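Long-range contacts in universal stress protein (Burkholderia pseudomallei, PDB 4WNY), which is of unproven function but belongs to the universal stress protein family, whose members help cells survive stress and in some cases bind ATP: residues Y6-V11 against R36-Y41; I116-H121 against C144-I149. All blocks are in the same frame, centred on the assembly; numbering follows the deposited sequence.

In the fold
Contacts 1 and 2 are parallel strand pairs in one five-stranded sheet, and both are largely buried. Contact 1 joins strands 8-13 and 36-43 in its interior. Contact 2 joins strand 115-120 to 146-150, an outermost strand of the sheet within this chain, whose edge is extended by the second subunit. The inner strands 8-13 and 115-120 are neighbours: I9 packs on V117, and L10 on I116. Helix 17-32 covers the face of I9, V11, V117 and I149; helices 100-111 and 134-141 lie over different parts of the other. Branched aliphatic groups dominate contact 1, with R36 at its exposed start, whereas contact 2 brings sulfur into play.

Contact 1: residues Y6-V11 against R36-Y41; sequences YSIILV and RLVPVY
The carbonyl oxygen of I9 is gripped from the neighbouring strand: V38 N donates to I9 O over 2.7 Å, almost in line with the C=O bond, while L37 CA brings a weaker C-H to the same I9 O at 3.5 Å. The amide of I9 is held just as firmly, I9 N reaching R36 O at 2.8 Å with an N-H...O angle of 175°. R36 N to S7 O opens this parallel ladder and V40 N to V11 O closes it; the intervening V11 N to V38 O bond is weak at 3.3 Å.

On the face of I9 and V11, L37 has its CG anti to the backbone N (chi1 -168°), and the chi2 turn brings CD1 over toward strand 8-13, 3.8 Å from I9 CB and also near V11 CG1. V11 CG1 occupies the position between its backbone N and carbonyl carbon, and from there it meets P39 CB at 3.9 Å. Helix 17-32 closes over I9, V11 and L37. On the other face, I8 runs alongside the start of the R36 side chain and touches V38 with its CG2. L10 and V40 cross nearly at right angles, L10 CD2 to V40 CG2 being 3.6 Å, beneath helix 100-111.

P39 has no amide hydrogen, yet the pairing survives: in this parallel register its N would not be a donor to strand 8-13, and P39 CA still approaches V11 O. With facing amides and carbonyls paired, the groups that I9, V11, L37 and L10, V38, V40 turn to the helices are hydrocarbon, charged R36 lying at the exposed edge.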
ATOM      1  N   TYR A   6       0.161   8.062   9.437  1.00 55.56           N
ATOM      2  CA  TYR A   6       1.290   7.852   8.549  1.00 50.33           C
ATOM      3  C   TYR A   6       2.522   8.581   9.066  1.00 48.15           C
ATOM      4  O   TYR A   6       3.370   8.991   8.283  1.00 47.86           O
ATOM      5  CB  TYR A   6       0.956   8.323   7.135  1.00 49.66           C
ATOM      6  CG  TYR A   6      -0.265   7.659   6.541  1.00 49.87           C
ATOM      7  CD1 TYR A   6      -0.218   6.341   6.106  1.00 48.01           C
ATOM      8  CD2 TYR A   6      -1.462   8.350   6.411  1.00 52.23           C
ATOM      9  CE1 TYR A   6      -1.330   5.728   5.561  1.00 49.68           C
ATOM     10  CE2 TYR A   6      -2.581   7.745   5.867  1.00 53.72           C
ATOM     11  CZ  TYR A   6      -2.508   6.435   5.443  1.00 51.89           C
ATOM     12  OH  TYR A   6      -3.615   5.824   4.900  1.00 52.45           O
ATOM     13  N   SER A   7       2.614   8.736  10.383  1.00 48.77           N
ATOM     14  CA  SER A   7       3.716   9.470  11.001  1.00 49.54           C
ATOM     15  C   SER A   7       5.055   8.763  10.823  1.00 43.68           C
ATOM     16  O   SER A   7       6.081   9.406  10.604  1.00 41.19           O
ATOM     17  CB  SER A   7       3.443   9.686  12.489  1.00 54.90           C
ATOM     18  OG  SER A   7       3.267   8.445  13.152  1.00 57.01           O
ATOM     19  N   ILE A   8       5.040   7.437  10.926  1.00 42.17           N
ATOM     20  CA  ILE A   8       6.260   6.649  10.793  1.00 40.24           C
ATOM     21  C   ILE A   8       6.112   5.553   9.741  1.00 37.71           C
ATOM     22  O   ILE A   8       5.293   4.643   9.880  1.00 38.23           O
ATOM     23  CB  ILE A   8       6.666   6.016  12.138  1.00 41.39           C
ATOM     24  CG1 ILE A   8       7.032   7.108  13.147  1.00 42.46           C
ATOM     25  CG2 ILE A   8       7.832   5.060  11.945  1.00 39.05           C
ATOM     26  CD1 ILE A   8       7.270   6.589  14.552  1.00 44.48           C
ATOM     27  N   ILE A   9       6.916   5.648   8.687  1.00 34.93           N
ATOM     28  CA  ILE A   9       6.841   4.707   7.578  1.00 33.29           C
ATOM     29  C   ILE A   9       8.042   3.769   7.545  1.00 33.70           C
ATOM     30  O   ILE A   9       9.189   4.204   7.660  1.00 32.20           O
ATOM     31  CB  ILE A   9       6.758   5.437   6.227  1.00 35.42           C
ATOM     32  CG1 ILE A   9       5.658   6.504   6.261  1.00 38.81           C
ATOM     33  CG2 ILE A   9       6.521   4.443   5.102  1.00 33.80           C
ATOM     34  CD1 ILE A   9       5.600   7.352   5.007  1.00 38.76           C
ATOM     35  N   LEU A  10       7.771   2.479   7.377  1.00 35.03           N
ATOM     36  CA  LEU A  10       8.821   1.474   7.278  1.00 34.81           C
ATOM     37  C   LEU A  10       8.920   0.958   5.844  1.00 31.26           C
ATOM     38  O   LEU A  10       7.910   0.619   5.232  1.00 29.86           O
ATOM     39  CB  LEU A  10       8.546   0.324   8.254  1.00 35.81           C
ATOM     40  CG  LEU A  10       9.613  -0.748   8.500  1.00 32.66           C
ATOM     41  CD1 LEU A  10       9.421  -1.361   9.876  1.00 33.51           C
ATOM     42  CD2 LEU A  10       9.566  -1.837   7.440  1.00 31.83           C
ATOM     43  N   VAL A  11      10.139   0.901   5.314  1.00 28.38           N
ATOM     44  CA  VAL A  11      10.373   0.356   3.978  1.00 28.01           C
ATOM     45  C   VAL A  11      11.449  -0.732   4.023  1.00 26.60           C
ATOM     46  O   VAL A  11      12.535  -0.528   4.568  1.00 22.31           O
ATOM     47  CB  VAL A  11      10.773   1.466   2.972  1.00 28.30           C
ATOM     48  CG1 VAL A  11      11.887   2.330   3.535  1.00 27.53           C
ATOM     49  CG2 VAL A  11      11.171   0.867   1.627  1.00 31.07           C
ATOM     50  N   ARG A  36       8.173  10.486   9.172  1.00 41.15           N
ATOM     51  CA  ARG A  36       9.456   9.869   9.471  1.00 41.50           C
ATOM     52  C   ARG A  36       9.598   8.568   8.692  1.00 37.99           C
ATOM     53  O   ARG A  36       8.661   7.773   8.622  1.00 36.82           O
ATOM     54  CB  ARG A  36       9.597   9.605  10.970  1.00 46.63           C
ATOM     55  CG  ARG A  36       9.611  10.859  11.824  1.00 52.62           C
ATOM     56  CD  ARG A  36       9.722  10.508  13.298  1.00 55.74           C
ATOM     57  NE  ARG A  36      10.961   9.797  13.597  1.00 56.17           N
ATOM     58  CZ  ARG A  36      12.094  10.391  13.958  1.00 58.37           C
ATOM     59  NH1 ARG A  36      12.145  11.712  14.068  1.00 62.53           N
ATOM     60  NH2 ARG A  36      13.174   9.666  14.211  1.00 57.09           N
ATOM     61  N   LEU A  37      10.767   8.354   8.100  1.00 36.22           N
ATOM     62  CA  LEU A  37      11.011   7.136   7.339  1.00 32.48           C
ATOM     63  C   LEU A  37      12.016   6.243   8.054  1.00 30.79           C
ATOM     64  O   LEU A  37      13.035   6.716   8.550  1.00 34.49           O
ATOM     65  CB  LEU A  37      11.512   7.466   5.934  1.00 30.31           C
ATOM     66  CG  LEU A  37      11.539   6.293   4.955  1.00 27.57           C
ATOM     67  CD1 LEU A  37      10.124   5.862   4.599  1.00 24.46           C
ATOM     68  CD2 LEU A  37      12.322   6.656   3.708  1.00 29.60           C
ATOM     69  N   VAL A  38      11.718   4.951   8.111  1.00 29.44           N
ATOM     70  CA  VAL A  38      12.619   3.994   8.736  1.00 28.02           C
ATOM     71  C   VAL A  38      12.875   2.822   7.799  1.00 26.43           C
ATOM     72  O   VAL A  38      12.139   1.835   7.819  1.00 27.30           O
ATOM     73  CB  VAL A  38      12.059   3.466  10.079  1.00 27.40           C
ATOM     74  CG1 VAL A  38      13.022   2.469  10.697  1.00 25.26           C
ATOM     75  CG2 VAL A  38      11.793   4.614  11.047  1.00 28.43           C
ATOM     76  N   PRO A  39      13.910   2.937   6.954  1.00 26.41           N
ATOM     77  CA  PRO A  39      14.335   1.825   6.099  1.00 26.97           C
ATOM     78  C   PRO A  39      14.937   0.690   6.919  1.00 25.99           C
ATOM     79  O   PRO A  39      15.752   0.946   7.804  1.00 24.75           O
ATOM     80  CB  PRO A  39      15.398   2.458   5.190  1.00 27.14           C
ATOM     81  CG  PRO A  39      15.179   3.938   5.294  1.00 28.00           C
ATOM     82  CD  PRO A  39      14.692   4.156   6.691  1.00 27.71           C
ATOM     83  N   VAL A  40      14.544  -0.545   6.637  1.00 25.64           N
ATOM     84  CA  VAL A  40      15.123  -1.677   7.346  1.00 28.46           C
ATOM     85  C   VAL A  40      15.766  -2.664   6.377  1.00 30.60           C
ATOM     86  O   VAL A  40      15.212  -2.976   5.322  1.00 30.82           O
ATOM     87  CB  VAL A  40      14.075  -2.415   8.216  1.00 28.71           C
ATOM     88  CG1 VAL A  40      13.505  -1.480   9.273  1.00 29.25           C
ATOM     89  CG2 VAL A  40      12.963  -2.990   7.360  1.00 32.17           C
ATOM     90  N   TYR A  41      16.957  -3.128   6.736  1.00 29.83           N
ATOM     91  CA  TYR A  41      17.633  -4.173   5.982  1.00 31.92           C
ATOM     92  C   TYR A  41      17.520  -5.482   6.751  1.00 33.96           C
ATOM     93  O   TYR A  41      17.958  -5.571   7.898  1.00 36.48           O
ATOM     94  CB  TYR A  41      19.100  -3.813   5.736  1.00 30.22           C
ATOM     95  CG  TYR A  41      19.851  -4.831   4.902  1.00 32.63           C
ATOM     96  CD1 TYR A  41      19.921  -4.709   3.520  1.00 33.34           C
ATOM     97  CD2 TYR A  41      20.489  -5.912   5.497  1.00 34.58           C
ATOM     98  CE1 TYR A  41      20.607  -5.638   2.755  1.00 37.54           C
ATOM     99  CE2 TYR A  41      21.176  -6.843   4.741  1.00 37.08           C
ATOM    100  CZ  TYR A  41      21.233  -6.703   3.372  1.00 39.35           C
ATOM    101  OH  TYR A  41      21.919  -7.632   2.623  1.00 43.39           O
TER

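Contact 2: residues I116-H121 against C144-I149; sequences IVMGTH and CPVLMI
I116 leans its side chain on C144, just before strand 146-150 begins. Its CB stands 3.9 Å from P145 O, the acceptor of the I116 N bond. With CG1 anti to the carbonyl carbon (chi1 -65°), the longer branch lies against C144, and I116 CG1 meets C144 SG at 3.6 Å; the extended CD1 stays against the same sulfur. CG2, the other branch, turns toward strand 8-13.

Further along this face, M118 bends at its last torsion and sets CE against V146 CG1 at 3.6 Å, with M148 SD also beside that methyl. The two methionine chains run side by side under helix 134-141, and M148 also packs on M148 of the second subunit. On the reverse face V117 splits its methyls, CG1 to I149 CD1 (3.7 Å) and CG2 to L147 CD2, where helix 17-32 covers V117 and I149.

Between the faces runs a parallel ladder of main-chain bonds, I149 N to M118 O among them at 2.8 Å. Its far end is gathered on I149 O: T120 N donates from well above the carbonyl plane, 41° out of it, G119 CA adds a C-H contact, and T120 OG1 gives a weak bond at 3.5 Å.

Strand, helix 134-141, strand: this is a parallel beta-alpha-beta unit of the universal stress protein fold. V146, L147 and M148 continue the sheet, antiparallel, into the second subunit. G119 begins a sequence matching G-2X-G-9X-G(S/T), the nucleotide-binding motif of ATP-binding relatives; the loop after H121 is not modelled, so binding is inferred from sequence alone.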
ATOM      1  N   ILE A 116       3.964  -0.205   6.227  1.00 33.24           N
ATOM      2  CA  ILE A 116       5.102  -0.943   5.695  1.00 31.86           C
ATOM      3  C   ILE A 116       5.135  -0.856   4.174  1.00 32.13           C
ATOM      4  O   ILE A 116       4.164  -1.204   3.500  1.00 33.48           O
ATOM      5  CB  ILE A 116       5.066  -2.425   6.111  1.00 33.99           C
ATOM      6  CG1 ILE A 116       5.213  -2.559   7.627  1.00 35.99           C
ATOM      7  CG2 ILE A 116       6.164  -3.206   5.400  1.00 32.73           C
ATOM      8  CD1 ILE A 116       5.176  -3.991   8.113  1.00 38.40           C
ATOM      9  N   VAL A 117       6.256  -0.389   3.638  1.00 30.09           N
ATOM     10  CA  VAL A 117       6.412  -0.234   2.199  1.00 32.20           C
ATOM     11  C   VAL A 117       7.320  -1.325   1.638  1.00 33.59           C
ATOM     12  O   VAL A 117       8.408  -1.562   2.160  1.00 33.39           O
ATOM     13  CB  VAL A 117       6.985   1.155   1.853  1.00 31.01           C
ATOM     14  CG1 VAL A 117       7.327   1.245   0.372  1.00 31.01           C
ATOM     15  CG2 VAL A 117       5.998   2.245   2.252  1.00 26.45           C
ATOM     16  N   MET A 118       6.864  -1.993   0.582  1.00 35.10           N
ATOM     17  CA  MET A 118       7.621  -3.084  -0.021  1.00 39.80           C
ATOM     18  C   MET A 118       7.693  -2.981  -1.536  1.00 41.97           C
ATOM     19  O   MET A 118       6.752  -2.519  -2.183  1.00 44.21           O
ATOM     20  CB  MET A 118       7.005  -4.431   0.354  1.00 47.06           C
ATOM     21  CG  MET A 118       7.756  -5.185   1.431  1.00 54.30           C
ATOM     22  SD  MET A 118       7.015  -6.801   1.690  1.00 63.90           S
ATOM     23  CE  MET A 118       5.289  -6.329   1.714  1.00 65.14           C
ATOM     24  N   GLY A 119       8.812  -3.426  -2.098  1.00 42.83           N
ATOM     25  CA  GLY A 119       8.951  -3.526  -3.538  1.00 44.40           C
ATOM     26  C   GLY A 119       8.520  -4.902  -4.001  1.00 47.50           C
ATOM     27  O   GLY A 119       8.848  -5.906  -3.367  1.00 48.57           O
ATOM     28  N   THR A 120       7.774  -4.956  -5.100  1.00 50.59           N
ATOM     29  CA  THR A 120       7.283  -6.228  -5.620  1.00 55.72           C
ATOM     30  C   THR A 120       7.551  -6.366  -7.115  1.00 59.28           C
ATOM     31  O   THR A 120       8.191  -5.509  -7.724  1.00 56.94           O
ATOM     32  CB  THR A 120       5.771  -6.399  -5.364  1.00 57.47           C
ATOM     33  OG1 THR A 120       5.062  -5.271  -5.891  1.00 56.81           O
ATOM     34  CG2 THR A 120       5.488  -6.514  -3.873  1.00 57.30           C
ATOM     35  N   HIS A 121       7.061  -7.455  -7.699  1.00 66.20           N
ATOM     36  CA  HIS A 121       7.220  -7.703  -9.127  1.00 69.83           C
ATOM     37  C   HIS A 121       5.870  -7.827  -9.820  1.00 71.82           C
ATOM     38  O   HIS A 121       5.326  -8.925  -9.946  1.00 74.72           O
ATOM     39  CB  HIS A 121       8.044  -8.969  -9.367  1.00 73.76           C
ATOM     40  CG  HIS A 121       9.518  -8.775  -9.178  1.00 73.56           C
ATOM     41  ND1 HIS A 121      10.043  -8.045  -8.139  1.00 71.42           N
ATOM     42  CD2 HIS A 121      10.572  -9.222  -9.902  1.00 75.81           C
ATOM     43  CE1 HIS A 121      11.364  -8.048  -8.227  1.00 72.99           C
ATOM     44  NE2 HIS A 121      11.708  -8.753  -9.286  1.00 75.00           N
ATOM     45  N   CYS A 144      -0.988  -5.128   9.654  1.00 61.62           N
ATOM     46  CA  CYS A 144      -0.600  -3.730   9.512  1.00 57.40           C
ATOM     47  C   CYS A 144      -0.699  -3.296   8.050  1.00 51.78           C
ATOM     48  O   CYS A 144      -0.509  -4.114   7.150  1.00 49.06           O
ATOM     49  CB  CYS A 144       0.822  -3.521  10.047  1.00 59.65           C
ATOM     50  SG  CYS A 144       1.895  -2.495   9.020  1.00 59.81           S
ATOM     51  N   PRO A 145      -1.017  -2.011   7.810  1.00 49.77           N
ATOM     52  CA  PRO A 145      -1.113  -1.457   6.452  1.00 37.69           C
ATOM     53  C   PRO A 145       0.146  -1.694   5.619  1.00 36.11           C
ATOM     54  O   PRO A 145       1.251  -1.439   6.095  1.00 38.75           O
ATOM     55  CB  PRO A 145      -1.319   0.039   6.703  1.00 36.33           C
ATOM     56  CG  PRO A 145      -1.984   0.102   8.023  1.00 49.07           C
ATOM     57  CD  PRO A 145      -1.382  -1.013   8.832  1.00 49.59           C
ATOM     58  N   VAL A 146      -0.024  -2.179   4.392  1.00 36.58           N
ATOM     59  CA  VAL A 146       1.105  -2.488   3.518  1.00 37.02           C
ATOM     60  C   VAL A 146       0.967  -1.808   2.155  1.00 34.76           C
ATOM     61  O   VAL A 146      -0.094  -1.858   1.531  1.00 36.03           O
ATOM     62  CB  VAL A 146       1.251  -4.012   3.303  1.00 39.54           C
ATOM     63  CG1 VAL A 146       2.437  -4.307   2.410  1.00 38.82           C
ATOM     64  CG2 VAL A 146       1.395  -4.737   4.634  1.00 40.32           C
ATOM     65  N   LEU A 147       2.045  -1.177   1.698  1.00 32.90           N
ATOM     66  CA  LEU A 147       2.060  -0.505   0.406  1.00 35.08           C
ATOM     67  C   LEU A 147       2.978  -1.224  -0.574  1.00 34.88           C
ATOM     68  O   LEU A 147       4.190  -1.289  -0.368  1.00 32.90           O
ATOM     69  CB  LEU A 147       2.502   0.952   0.568  1.00 33.68           C
ATOM     70  CG  LEU A 147       2.617   1.789  -0.708  1.00 34.57           C
ATOM     71  CD1 LEU A 147       1.313   1.771  -1.488  1.00 31.25           C
ATOM     72  CD2 LEU A 147       3.045   3.218  -0.392  1.00 33.09           C
ATOM     73  N   MET A 148       2.396  -1.757  -1.642  1.00 38.17           N
ATOM     74  CA  MET A 148       3.157  -2.493  -2.645  1.00 42.49           C
ATOM     75  C   MET A 148       3.576  -1.604  -3.812  1.00 41.20           C
ATOM     76  O   MET A 148       2.727  -1.005  -4.472  1.00 41.49           O
ATOM     77  CB  MET A 148       2.339  -3.668  -3.180  1.00 49.83           C
ATOM     78  CG  MET A 148       1.465  -4.366  -2.148  1.00 57.28           C
ATOM     79  SD  MET A 148       2.353  -5.479  -1.042  1.00 62.82           S
ATOM     80  CE  MET A 148       0.978  -6.329  -0.264  1.00 65.35           C
ATOM     81  N   ILE A 149       4.876  -1.525  -4.076  1.00 41.10           N
ATOM     82  CA  ILE A 149       5.358  -0.813  -5.253  1.00 41.99           C
ATOM     83  C   ILE A 149       5.994  -1.800  -6.224  1.00 43.26           C
ATOM     84  O   ILE A 149       7.030  -2.396  -5.926  1.00 43.64           O
ATOM     85  CB  ILE A 149       6.376   0.299  -4.899  1.00 42.87           C
ATOM     86  CG1 ILE A 149       5.668   1.484  -4.233  1.00 44.38           C
ATOM     87  CG2 ILE A 149       7.121   0.761  -6.153  1.00 42.45           C
ATOM     88  CD1 ILE A 149       5.417   1.303  -2.759  1.00 44.81           C
TER